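Beta-n-acetylhexosaminidase (Streptococcus pneumoniae, PDB 4AZH) probably removes terminal beta-linked N-acetylglucosamine from glycans as a family 20 exo-glycosidase catalytic module, and binds a sugar-like oxime inhibitor. Local coordinates at residues L47-L52 with P119-A124; K82-D87 with D332-E337; A139-V144 with E184-A189; A227-F232 with Y258-P263. All blocks are in the same frame, centred on the assembly; numbering follows the deposited sequence.

Overall arrangement
From the N terminus, contact 1 brings the loop after strand 42-46 to residues 119-124 after strand 111-118, joining the C-terminal ends of neighbouring parallel strands of the TIM barrel. Contact 2 opens inside that loop and closes far later, crossing contact 1 and bringing the end of helix 70-84 to the loop after strand 322-330. Contacts 3 and 4 follow in series, both nested within contact 2: contact 3 joins the turn after strand 138-140 to the loop after strand 177-181, contact 4 the turn after strand 224-228 to residues 258-263 before helix 263-268. Contact 1 touches contacts 2 and 3, contact 3 touches contact 4, and all four include a residue of the inhibitor pocket.

Contact 1 of 4, residues L47-L52 with P119-A124; sequences LGNDGL and PGHMDA. With LOG (N-acetylglucosaminono-1,5-lactone (Z)-oxime), chain E.
Asp50 is held to the 119-124 segment through both of its backbone polar groups. Its N donates to His121 O at 2.6 Å, coming from above the carbonyl plane rather than along a lone pair, with an N-H...O angle of 149°. Its O accepts a straighter bond from Ala124 N at 3.0 Å, in the first turn of helix 123-131, which Met122 N-caps. The carboxylates of Asp50 and Asp123 lie side by side, stacked with planes 16° apart and OD1 to OD1 4.0 Å. Two waters lie between these carboxylates, one of them weakly bonded to Asp50 OD1. Arg20 forms a salt bridge with Asp50 OD2, which probably offsets part of the repulsion of like charges. The His121 ring lies beside the Asp50 side chain, and the Asn49 side chain runs alongside that ring. Farther out, Ala124 CB packs 3.5 Å from Leu52 N and also touches Leu52 CB. The arrangement belongs to the C-terminal rim of a TIM barrel, where the loops after strands 42-46 and 111-118 together place His121 in the inhibitor pocket, its side chain near the sugar hydroxyl O3.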
# COMPACT_ATOMS: atom_id res chain seq x y z
N LEU A 47 -5.75 4.70 -1.78
CA LEU A 47 -7.11 5.27 -1.76
C LEU A 47 -7.18 6.67 -2.38
O LEU A 47 -8.19 7.05 -2.98
CB LEU A 47 -7.63 5.30 -0.30
CG LEU A 47 -7.86 3.90 0.31
CD1 LEU A 47 -8.27 3.90 1.77
CD2 LEU A 47 -8.90 3.16 -0.53
N GLY A 48 -6.12 7.44 -2.21
CA GLY A 48 -5.96 8.70 -2.92
C GLY A 48 -4.74 8.50 -3.81
O GLY A 48 -3.60 8.39 -3.34
N ASN A 49 -5.00 8.39 -5.10
CA ASN A 49 -3.96 8.32 -6.11
C ASN A 49 -4.63 8.73 -7.43
O ASN A 49 -5.37 7.92 -8.03
CB ASN A 49 -3.40 6.90 -6.17
CG ASN A 49 -2.17 6.78 -7.05
OD1 ASN A 49 -2.13 5.95 -7.96
ND2 ASN A 49 -1.15 7.61 -6.77
N ASP A 50 -4.38 9.98 -7.87
CA ASP A 50 -5.18 10.66 -8.92
C ASP A 50 -6.63 10.86 -8.47
O ASP A 50 -6.97 11.94 -8.00
CB ASP A 50 -5.14 9.93 -10.28
CG ASP A 50 -3.74 9.84 -10.86
OD1 ASP A 50 -2.75 10.08 -10.12
OD2 ASP A 50 -3.61 9.52 -12.06
N GLY A 51 -7.47 9.82 -8.63
CA GLY A 51 -8.82 9.77 -8.03
C GLY A 51 -8.77 9.62 -6.50
O GLY A 51 -7.81 9.04 -5.95
N LEU A 52 -9.78 10.15 -5.81
CA LEU A 52 -9.89 9.98 -4.35
C LEU A 52 -11.14 9.16 -4.08
O LEU A 52 -12.28 9.65 -4.26
CB LEU A 52 -9.92 11.33 -3.63
CG LEU A 52 -9.97 11.33 -2.09
CD1 LEU A 52 -8.84 10.52 -1.45
CD2 LEU A 52 -10.00 12.75 -1.53
N PRO A 119 2.03 15.58 -2.69
CA PRO A 119 1.37 16.66 -3.42
C PRO A 119 1.11 16.35 -4.89
O PRO A 119 0.48 17.15 -5.56
CB PRO A 119 2.36 17.84 -3.28
CG PRO A 119 3.68 17.18 -3.17
CD PRO A 119 3.46 15.87 -2.49
N GLY A 120 1.64 15.24 -5.41
CA GLY A 120 1.34 14.80 -6.77
C GLY A 120 0.19 13.81 -6.76
O GLY A 120 -0.41 13.56 -5.73
N HIS A 121 -0.13 13.24 -7.91
CA HIS A 121 -1.23 12.27 -8.02
C HIS A 121 -2.48 12.63 -7.24
O HIS A 121 -3.04 11.79 -6.52
CB HIS A 121 -0.74 10.87 -7.68
CG HIS A 121 0.20 10.28 -8.71
ND1 HIS A 121 1.55 10.33 -8.57
CD2 HIS A 121 -0.06 9.65 -9.93
CE1 HIS A 121 2.12 9.73 -9.63
NE2 HIS A 121 1.13 9.32 -10.47
N MET A 122 -2.93 13.89 -7.36
CA MET A 122 -4.11 14.34 -6.59
C MET A 122 -5.11 15.15 -7.44
O MET A 122 -5.69 16.14 -6.97
CB MET A 122 -3.67 15.13 -5.34
CG MET A 122 -2.80 16.35 -5.63
SD MET A 122 -2.30 17.33 -4.19
CE MET A 122 -3.82 18.16 -3.71
N ASP A 123 -5.31 14.71 -8.68
CA ASP A 123 -6.24 15.33 -9.62
C ASP A 123 -7.59 15.66 -8.95
O ASP A 123 -8.10 16.79 -9.04
CB ASP A 123 -6.49 14.38 -10.79
CG ASP A 123 -5.20 13.95 -11.50
OD1 ASP A 123 -4.11 13.81 -10.85
OD2 ASP A 123 -5.28 13.72 -12.72
N ALA A 124 -8.14 14.64 -8.28
CA ALA A 124 -9.45 14.71 -7.70
C ALA A 124 -9.51 15.73 -6.58
O ALA A 124 -10.50 16.45 -6.47
CB ALA A 124 -9.86 13.33 -7.20
C2 LOG E . 3.90 5.74 -10.55
C3 LOG E . 2.54 5.04 -10.44
C4 LOG E . 2.26 4.36 -11.77
C5 LOG E . 3.34 3.30 -11.98
C6 LOG E . 2.98 2.43 -13.20
C7 LOG E . 5.07 4.86 -8.54
C8 LOG E . 5.51 5.12 -7.10
N2 LOG E . 4.46 5.90 -9.18
O1 LOG E . 6.92 4.92 -12.11
O3 LOG E . 1.45 5.98 -10.06
O4 LOG E . 1.03 3.69 -11.71
O5 LOG E . 4.56 3.94 -12.17
O6 LOG E . 3.16 3.15 -14.40
C1 LOG E . 4.84 5.03 -11.36
O7 LOG E . 5.33 3.78 -9.07
N1 LOG E . 6.02 5.56 -11.36
O HOH W 1 -1.81 12.16 -11.47
O HOH W 2 -3.87 12.06 -13.95

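Contact 2 of 4, residues K82-D87 with D332-E337; sequences KAYYDD and DRPSAE. With LOG (N-acetylglucosaminono-1,5-lactone (Z)-oxime), chain E.
The Tyr85 ring is sandwiched: Pro334 CG presses on one face and Asp87 CA, from its own segment, on the opposite one, each offset toward the rim. This pairing joins two parts of the TIM-barrel rim, the C-terminal end of helix 70-84 and the loop after strand 322-330. The proline contact is a CH-pi interaction, with CG 3.7 Å from the Tyr85 ring centroid and 25° off the ring normal. The tyrosine and proline side chains run antiparallel as they pass, and Pro334 CB follows CG over the CD2 side of the ring. At the edge of the Tyr84 ring, in its plane, lies a water. The 332-337 loop makes a type I beta turn from Arg333 to Ala336, closed by a bond from Ala336 N to Arg333 O. Lys21 binds the carbonyls of Pro334 and Ala336. Tyr85 has CG anti to its backbone N (chi1 173°), a torsion that directs the ring over the turn and brings OH within 3.3 Å of both Ser335 CA and Ser335 CB. The water donates to Asp332 O at 2.8 Å, but its link to Tyr84 OH is implausibly short and so doubtful. Beyond this carbonyl the side chain of Asp332 turns away into the pocket, where OD1 of Asp332 accepts from the inhibitor hydroxyl O4 at 2.6 Å and OD2 of Asp332 from O6, also at 2.6 Å.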
# COMPACT_ATOMS: atom_id res chain seq x y z
N LYS A 82 -14.69 11.96 -10.18
CA LYS A 82 -15.40 11.72 -11.44
C LYS A 82 -14.76 12.44 -12.61
O LYS A 82 -14.70 11.89 -13.71
CB LYS A 82 -16.86 12.10 -11.31
CG LYS A 82 -17.67 10.97 -10.70
CD LYS A 82 -19.16 11.26 -10.70
CE LYS A 82 -19.91 10.06 -10.16
NZ LYS A 82 -21.32 10.48 -9.99
N ALA A 83 -14.22 13.63 -12.37
CA ALA A 83 -13.59 14.42 -13.42
C ALA A 83 -12.28 13.79 -13.85
O ALA A 83 -11.89 13.92 -15.00
CB ALA A 83 -13.33 15.84 -12.95
N TYR A 84 -11.59 13.14 -12.91
CA TYR A 84 -10.42 12.35 -13.26
C TYR A 84 -10.82 11.11 -14.05
O TYR A 84 -10.23 10.81 -15.08
CB TYR A 84 -9.62 11.96 -12.03
CG TYR A 84 -8.65 10.88 -12.36
CD1 TYR A 84 -7.58 11.14 -13.21
CD2 TYR A 84 -8.82 9.56 -11.88
CE1 TYR A 84 -6.69 10.16 -13.55
CE2 TYR A 84 -7.92 8.56 -12.21
CZ TYR A 84 -6.85 8.87 -13.04
OH TYR A 84 -5.93 7.91 -13.40
N TYR A 85 -11.81 10.37 -13.56
CA TYR A 85 -12.30 9.19 -14.25
C TYR A 85 -13.61 8.76 -13.60
O TYR A 85 -13.63 8.35 -12.45
CB TYR A 85 -11.26 8.03 -14.25
CG TYR A 85 -11.82 6.73 -14.81
CD1 TYR A 85 -12.34 6.66 -16.13
CD2 TYR A 85 -11.85 5.57 -14.04
CE1 TYR A 85 -12.88 5.47 -16.62
CE2 TYR A 85 -12.36 4.38 -14.53
CZ TYR A 85 -12.87 4.33 -15.82
OH TYR A 85 -13.38 3.13 -16.29
N ASP A 86 -14.70 8.90 -14.34
CA ASP A 86 -16.04 8.56 -13.89
C ASP A 86 -16.23 7.08 -14.10
O ASP A 86 -16.85 6.66 -15.07
CB ASP A 86 -17.10 9.38 -14.66
CG ASP A 86 -18.50 9.23 -14.09
OD1 ASP A 86 -18.71 8.51 -13.10
OD2 ASP A 86 -19.41 9.85 -14.63
N ASP A 87 -15.67 6.30 -13.18
CA ASP A 87 -15.68 4.85 -13.24
C ASP A 87 -17.11 4.29 -13.13
O ASP A 87 -17.74 4.45 -12.10
CB ASP A 87 -14.80 4.30 -12.11
CG ASP A 87 -14.44 2.83 -12.30
OD1 ASP A 87 -15.24 2.09 -12.89
OD2 ASP A 87 -13.34 2.40 -11.84
N ASP A 332 -3.00 2.69 -14.52
CA ASP A 332 -2.65 3.96 -15.24
C ASP A 332 -3.72 4.33 -16.26
O ASP A 332 -4.00 5.51 -16.49
CB ASP A 332 -1.30 3.85 -15.94
CG ASP A 332 -0.15 3.68 -14.96
OD1 ASP A 332 -0.36 3.10 -13.87
OD2 ASP A 332 0.98 4.15 -15.28
N ARG A 333 -4.32 3.30 -16.85
CA ARG A 333 -5.47 3.44 -17.72
C ARG A 333 -6.59 2.77 -16.95
O ARG A 333 -6.78 1.57 -17.10
CB ARG A 333 -5.20 2.68 -19.03
CG ARG A 333 -4.08 3.27 -19.88
CD ARG A 333 -3.73 2.38 -21.07
NE ARG A 333 -2.49 1.63 -20.85
CZ ARG A 333 -2.42 0.36 -20.47
NH1 ARG A 333 -3.50 -0.37 -20.25
NH2 ARG A 333 -1.23 -0.19 -20.32
N PRO A 334 -7.34 3.54 -16.14
CA PRO A 334 -8.25 2.90 -15.17
C PRO A 334 -9.48 2.28 -15.81
O PRO A 334 -10.22 1.57 -15.13
CB PRO A 334 -8.65 4.05 -14.25
CG PRO A 334 -8.67 5.21 -15.17
CD PRO A 334 -7.50 5.01 -16.10
N SER A 335 -9.68 2.51 -17.10
CA SER A 335 -10.79 1.86 -17.79
C SER A 335 -10.40 0.48 -18.31
O SER A 335 -11.24 -0.27 -18.81
CB SER A 335 -11.32 2.74 -18.90
OG SER A 335 -10.47 2.68 -20.00
N ALA A 336 -9.13 0.11 -18.16
CA ALA A 336 -8.71 -1.27 -18.39
C ALA A 336 -9.51 -2.22 -17.49
O ALA A 336 -9.90 -1.85 -16.39
CB ALA A 336 -7.22 -1.43 -18.10
N GLU A 337 -9.74 -3.44 -17.96
CA GLU A 337 -10.49 -4.39 -17.17
C GLU A 337 -9.64 -4.98 -16.05
O GLU A 337 -8.50 -5.39 -16.28
CB GLU A 337 -10.99 -5.53 -18.06
CG GLU A 337 -11.78 -6.57 -17.28
CD GLU A 337 -12.33 -7.68 -18.15
OE1 GLU A 337 -12.08 -7.71 -19.37
OE2 GLU A 337 -13.03 -8.54 -17.61
C2 LOG E . 3.90 5.74 -10.55
C3 LOG E . 2.54 5.04 -10.44
C4 LOG E . 2.26 4.36 -11.77
C5 LOG E . 3.34 3.30 -11.98
C6 LOG E . 2.98 2.43 -13.20
C7 LOG E . 5.07 4.86 -8.54
C8 LOG E . 5.51 5.12 -7.10
N2 LOG E . 4.46 5.90 -9.18
O1 LOG E . 6.92 4.92 -12.11
O3 LOG E . 1.45 5.98 -10.06
O4 LOG E . 1.03 3.69 -11.71
O5 LOG E . 4.56 3.94 -12.17
O6 LOG E . 3.16 3.15 -14.40
C1 LOG E . 4.84 5.03 -11.36
O7 LOG E . 5.33 3.78 -9.07
N1 LOG E . 6.02 5.56 -11.36
O HOH W 3 -4.17 7.92 -15.10

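Contact 3 of 4, residues A139-V144 with E184-A189; sequences AHFDKV and EYANDA. With LOG (N-acetylglucosaminono-1,5-lactone (Z)-oxime), chain E; EDO (1,2-ethanediol), chain F; EDO (1,2-ethanediol), chain G; EDO (1,2-ethanediol), chain H.
Phe141 holds CG opposite its carbonyl carbon (chi1 -70°), aiming the CE2 edge of its ring at Tyr185; Tyr185 swings CG opposite its backbone N (chi1 -166°), carrying its CE1 edge out to Phe141, and the two side chains cross at about a right angle. They touch rim to rim, Phe141 CE2 lying 3.7 Å from Tyr185 CE1, each near the plane of the other's ring. Ala186 CB also sits at the edge of the Phe141 ring, 3.9 Å from CD2. Ala139 CB completes this apolar cluster, 4.1 Å from Tyr185 CE1 and 4.2 Å from Ala186 CB. A 1,2-ethanediol, probably from the crystallisation liquor, lies over one face of Phe141 and takes a 2.6 Å hydrogen bond from His140 N to its O2.

At the other end of the contact, Asp142 N donates to Ala189 O at 3.0 Å, approaching the carbonyl oxygen almost head-on although the angle at the hydrogen is a bent 136°. Ala189 is largely enclosed here, with CB 3.3 Å from Lys143 O. The carboxylate of Asp142 bonds Tyr197, and that of Asp188 bonds Ser145 and Lys146. At the start of 184-189, Glu184 lines the inhibitor pocket. Thus the turn after strand 138-140 packs on the loop that follows barrel strand 177-181, with helix 194-200 meeting both through Tyr197 on Phe141 and Trp195 on Tyr185.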
# COMPACT_ATOMS: atom_id res chain seq x y z
N ALA A 139 -0.13 23.36 -9.15
CA ALA A 139 1.22 23.79 -9.52
C ALA A 139 1.26 24.20 -10.98
O ALA A 139 0.47 23.70 -11.81
CB ALA A 139 2.23 22.67 -9.29
N HIS A 140 2.22 25.07 -11.28
CA HIS A 140 2.27 25.77 -12.55
C HIS A 140 3.67 25.98 -13.07
O HIS A 140 4.44 26.81 -12.55
CB HIS A 140 1.56 27.11 -12.39
CG HIS A 140 1.45 27.91 -13.67
ND1 HIS A 140 0.75 29.05 -13.75
CD2 HIS A 140 1.99 27.68 -14.95
CE1 HIS A 140 0.85 29.55 -15.00
NE2 HIS A 140 1.60 28.71 -15.74
N PHE A 141 4.02 25.24 -14.12
CA PHE A 141 5.35 25.32 -14.72
C PHE A 141 5.32 25.65 -16.23
O PHE A 141 4.93 26.77 -16.58
CB PHE A 141 6.13 24.05 -14.40
CG PHE A 141 6.53 23.96 -12.95
CD1 PHE A 141 7.38 24.90 -12.38
CD2 PHE A 141 6.06 22.93 -12.15
CE1 PHE A 141 7.74 24.83 -11.05
CE2 PHE A 141 6.43 22.85 -10.81
CZ PHE A 141 7.28 23.80 -10.26
N ASP A 142 5.68 24.71 -17.11
CA ASP A 142 5.53 24.92 -18.56
C ASP A 142 4.06 25.08 -18.91
O ASP A 142 3.72 25.61 -19.98
CB ASP A 142 6.07 23.75 -19.39
CG ASP A 142 7.55 23.49 -19.14
OD1 ASP A 142 8.26 24.40 -18.63
OD2 ASP A 142 7.98 22.34 -19.49
N LYS A 143 3.19 24.60 -18.01
CA LYS A 143 1.75 24.78 -18.13
C LYS A 143 1.14 24.48 -16.78
O LYS A 143 1.86 24.01 -15.88
CB LYS A 143 1.18 23.82 -19.17
CG LYS A 143 1.38 22.35 -18.84
CD LYS A 143 0.55 21.50 -19.78
CE LYS A 143 0.95 20.05 -19.72
NZ LYS A 143 -0.04 19.26 -20.51
N VAL A 144 -0.16 24.74 -16.63
CA VAL A 144 -0.88 24.42 -15.38
C VAL A 144 -1.03 22.90 -15.18
O VAL A 144 -1.57 22.19 -16.03
CB VAL A 144 -2.27 25.13 -15.30
CG1 VAL A 144 -2.91 24.92 -13.93
CG2 VAL A 144 -2.13 26.63 -15.57
N GLU A 184 6.24 11.90 -8.05
CA GLU A 184 5.93 12.64 -9.29
C GLU A 184 5.44 14.09 -9.05
O GLU A 184 4.23 14.37 -9.09
CB GLU A 184 4.96 11.83 -10.18
CG GLU A 184 5.49 10.44 -10.61
CD GLU A 184 4.60 9.68 -11.62
OE1 GLU A 184 4.31 10.24 -12.71
OE2 GLU A 184 4.22 8.53 -11.35
N TYR A 185 6.36 15.02 -8.84
CA TYR A 185 5.96 16.41 -8.65
C TYR A 185 5.69 17.13 -9.98
O TYR A 185 6.61 17.46 -10.70
CB TYR A 185 6.94 17.24 -7.78
CG TYR A 185 6.25 18.53 -7.37
CD1 TYR A 185 6.25 19.64 -8.21
CD2 TYR A 185 5.51 18.61 -6.17
CE1 TYR A 185 5.56 20.78 -7.88
CE2 TYR A 185 4.82 19.77 -5.82
CZ TYR A 185 4.84 20.86 -6.69
OH TYR A 185 4.16 22.02 -6.39
N ALA A 186 4.43 17.43 -10.28
CA ALA A 186 4.04 18.09 -11.52
C ALA A 186 4.74 17.54 -12.76
O ALA A 186 5.21 18.31 -13.61
CB ALA A 186 4.20 19.61 -11.41
N ASN A 187 4.80 16.23 -12.90
CA ASN A 187 5.43 15.68 -14.10
C ASN A 187 4.73 16.06 -15.41
O ASN A 187 5.39 16.25 -16.44
CB ASN A 187 5.65 14.17 -13.98
CG ASN A 187 6.95 13.81 -13.24
OD1 ASN A 187 7.12 12.64 -12.84
ND2 ASN A 187 7.86 14.78 -13.04
N ASP A 188 3.39 16.21 -15.35
CA ASP A 188 2.58 16.56 -16.53
C ASP A 188 2.87 18.00 -16.97
O ASP A 188 2.54 18.38 -18.10
CB ASP A 188 1.07 16.36 -16.26
CG ASP A 188 0.49 17.36 -15.22
OD1 ASP A 188 1.21 17.79 -14.28
OD2 ASP A 188 -0.69 17.74 -15.36
N ALA A 189 3.52 18.78 -16.11
CA ALA A 189 3.71 20.21 -16.37
C ALA A 189 5.18 20.59 -16.62
O ALA A 189 5.49 21.76 -16.84
CB ALA A 189 3.12 21.03 -15.22
C2 LOG E . 3.90 5.74 -10.55
C3 LOG E . 2.54 5.04 -10.44
C4 LOG E . 2.26 4.36 -11.77
C5 LOG E . 3.34 3.30 -11.98
C6 LOG E . 2.98 2.43 -13.20
C7 LOG E . 5.07 4.86 -8.54
C8 LOG E . 5.51 5.12 -7.10
N2 LOG E . 4.46 5.90 -9.18
O1 LOG E . 6.92 4.92 -12.11
O3 LOG E . 1.45 5.98 -10.06
O4 LOG E . 1.03 3.69 -11.71
O5 LOG E . 4.56 3.94 -12.17
O6 LOG E . 3.16 3.15 -14.40
C1 LOG E . 4.84 5.03 -11.36
O7 LOG E . 5.33 3.78 -9.07
N1 LOG E . 6.02 5.56 -11.36
C1 EDO F . 5.00 26.11 -7.50
O1 EDO F . 4.81 24.89 -6.75
C2 EDO F . 4.78 25.87 -8.98
O2 EDO F . 3.46 26.31 -9.32
C1 EDO G . 2.18 8.71 -15.61
O1 EDO G . 2.39 9.96 -14.96
C2 EDO G . 1.79 7.74 -14.51
O2 EDO G . 2.73 7.88 -13.43
C1 EDO H . 6.92 28.22 -10.60
O1 EDO H . 7.04 29.07 -9.46
C2 EDO H . 7.30 29.03 -11.83
O2 EDO H . 6.09 29.40 -12.50

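Contact 4 of 4, residues A227-F232 with Y258-P263; sequences AFNDGF and YNLASP. With LOG (N-acetylglucosaminono-1,5-lactone (Z)-oxime), chain E.
Asp230 and Tyr258 approach with carboxylate and phenol ring almost perpendicular, 84° apart, and OD2 of Asp230 stays 4.0 Å from Tyr258 OH. A water near both donates to Asp230 OD2 at 2.5 Å; its distance to the tyrosine hydroxyl is too short to trust, so that side is doubtful. Two more waters serve the backbone. One accepts from Ala261 N at 2.7 Å and lies within donating distance of Asp230 O and Phe232 O. The other accepts from Asn229 ND2 at 2.8 Å and lies 3.0 Å from Ala261 O, one of several acceptors it could serve.

The polar side chains of the turn have firmer partners nearby: Asn229 bonds the backbone of Ser252 and Trp251, and Asp230 OD1 bonds the indole N-H of Trp251. This is the C-terminal end of barrel strand 224-228, where the chain enters a type I beta turn from Asn229 to Phe232 at the rim of the TIM barrel. Phe228, just before the turn, lays its ring flat under the inhibitor's acetamido methyl C8, which stands 3.5 Å above the plane and over the ring centre.

Van der Waals contacts of aliphatic groups with polar atoms come mainly from Leu260, whose two methyls meet successive residues of the turn. CD1 of Leu260 meets Asn229 ND2 at 3.7 Å, while CD2 rests against the backbone of Asp230. Trp195 of helix 194-200 touches both Leu260 and Asp230, and Ala261 CB packs on Phe232 O.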
# COMPACT_ATOMS: atom_id res chain seq x y z
N ALA A 227 6.52 6.64 2.50
CA ALA A 227 6.46 7.49 1.29
C ALA A 227 7.31 6.84 0.22
O ALA A 227 8.15 5.96 0.53
CB ALA A 227 6.97 8.90 1.58
N PHE A 228 7.11 7.24 -1.04
CA PHE A 228 7.96 6.69 -2.07
C PHE A 228 9.27 7.44 -2.07
O PHE A 228 9.40 8.52 -1.47
CB PHE A 228 7.35 6.75 -3.44
CG PHE A 228 6.05 6.01 -3.56
CD1 PHE A 228 6.00 4.62 -3.50
CD2 PHE A 228 4.87 6.71 -3.77
CE1 PHE A 228 4.78 3.93 -3.65
CE2 PHE A 228 3.65 6.02 -3.91
CZ PHE A 228 3.61 4.64 -3.83
N ASN A 229 10.26 6.83 -2.74
CA ASN A 229 11.62 7.33 -2.70
C ASN A 229 11.84 8.62 -3.48
O ASN A 229 12.73 9.40 -3.12
CB ASN A 229 12.59 6.23 -3.19
CG ASN A 229 12.38 5.87 -4.64
OD1 ASN A 229 11.50 5.05 -5.00
ND2 ASN A 229 13.19 6.47 -5.50
N ASP A 230 11.05 8.84 -4.53
CA ASP A 230 11.37 9.87 -5.54
C ASP A 230 11.86 11.19 -4.95
O ASP A 230 12.93 11.67 -5.30
CB ASP A 230 10.18 10.15 -6.46
CG ASP A 230 9.48 8.90 -6.92
OD1 ASP A 230 9.26 7.95 -6.13
OD2 ASP A 230 9.09 8.87 -8.10
N GLY A 231 11.08 11.77 -4.04
CA GLY A 231 11.38 13.10 -3.52
C GLY A 231 12.55 13.26 -2.54
O GLY A 231 12.99 14.38 -2.34
N PHE A 232 13.05 12.16 -1.97
CA PHE A 232 14.03 12.21 -0.87
C PHE A 232 15.46 12.32 -1.34
O PHE A 232 15.93 11.46 -2.09
CB PHE A 232 13.87 11.01 0.07
CG PHE A 232 12.60 11.04 0.87
CD1 PHE A 232 11.36 10.76 0.28
CD2 PHE A 232 12.64 11.34 2.23
CE1 PHE A 232 10.20 10.80 1.02
CE2 PHE A 232 11.48 11.39 2.98
CZ PHE A 232 10.25 11.11 2.37
N TYR A 258 16.64 12.05 -14.70
CA TYR A 258 15.64 11.93 -13.65
C TYR A 258 16.34 11.24 -12.49
O TYR A 258 16.22 10.02 -12.30
CB TYR A 258 14.46 11.13 -14.19
CG TYR A 258 13.20 11.20 -13.36
CD1 TYR A 258 12.41 12.35 -13.36
CD2 TYR A 258 12.79 10.11 -12.59
CE1 TYR A 258 11.25 12.40 -12.61
CE2 TYR A 258 11.64 10.16 -11.83
CZ TYR A 258 10.88 11.31 -11.85
OH TYR A 258 9.73 11.35 -11.11
N ASN A 259 17.07 12.05 -11.72
CA ASN A 259 18.16 11.56 -10.87
C ASN A 259 17.79 11.35 -9.41
O ASN A 259 18.28 12.05 -8.51
CB ASN A 259 19.36 12.46 -11.02
CG ASN A 259 19.72 12.71 -12.48
OD1 ASN A 259 19.51 13.80 -12.98
ND2 ASN A 259 20.23 11.71 -13.15
N LEU A 260 16.94 10.37 -9.19
CA LEU A 260 16.53 10.01 -7.84
C LEU A 260 17.75 9.60 -7.00
O LEU A 260 18.73 9.13 -7.54
CB LEU A 260 15.46 8.91 -7.90
CG LEU A 260 14.33 9.08 -8.95
CD1 LEU A 260 13.27 7.98 -8.87
CD2 LEU A 260 13.67 10.45 -8.82
N ALA A 261 17.72 9.84 -5.68
CA ALA A 261 18.71 9.30 -4.74
C ALA A 261 18.87 7.82 -4.94
O ALA A 261 17.88 7.10 -5.13
CB ALA A 261 18.26 9.54 -3.30
N SER A 262 20.11 7.34 -4.89
CA SER A 262 20.36 5.91 -4.96
C SER A 262 19.94 5.32 -3.63
O SER A 262 19.96 6.02 -2.60
CB SER A 262 21.83 5.63 -5.17
OG SER A 262 22.57 6.05 -4.03
N PRO A 263 19.60 4.02 -3.63
CA PRO A 263 19.27 3.40 -2.35
C PRO A 263 20.47 3.35 -1.42
O PRO A 263 20.29 3.37 -0.20
CB PRO A 263 18.79 2.00 -2.74
CG PRO A 263 19.24 1.78 -4.13
CD PRO A 263 19.35 3.13 -4.78
C2 LOG E . 3.90 5.74 -10.55
C3 LOG E . 2.54 5.04 -10.44
C4 LOG E . 2.26 4.36 -11.77
C5 LOG E . 3.34 3.30 -11.98
C6 LOG E . 2.98 2.43 -13.20
C7 LOG E . 5.07 4.86 -8.54
C8 LOG E . 5.51 5.12 -7.10
N2 LOG E . 4.46 5.90 -9.18
O1 LOG E . 6.92 4.92 -12.11
O3 LOG E . 1.45 5.98 -10.06
O4 LOG E . 1.03 3.69 -11.71
O5 LOG E . 4.56 3.94 -12.17
O6 LOG E . 3.16 3.15 -14.40
C1 LOG E . 4.84 5.03 -11.36
O7 LOG E . 5.33 3.78 -9.07
N1 LOG E . 6.02 5.56 -11.36
O HOH W 4 15.19 7.98 -4.26
O HOH W 5 15.34 10.82 -4.74
O HOH W 6 8.67 11.13 -8.95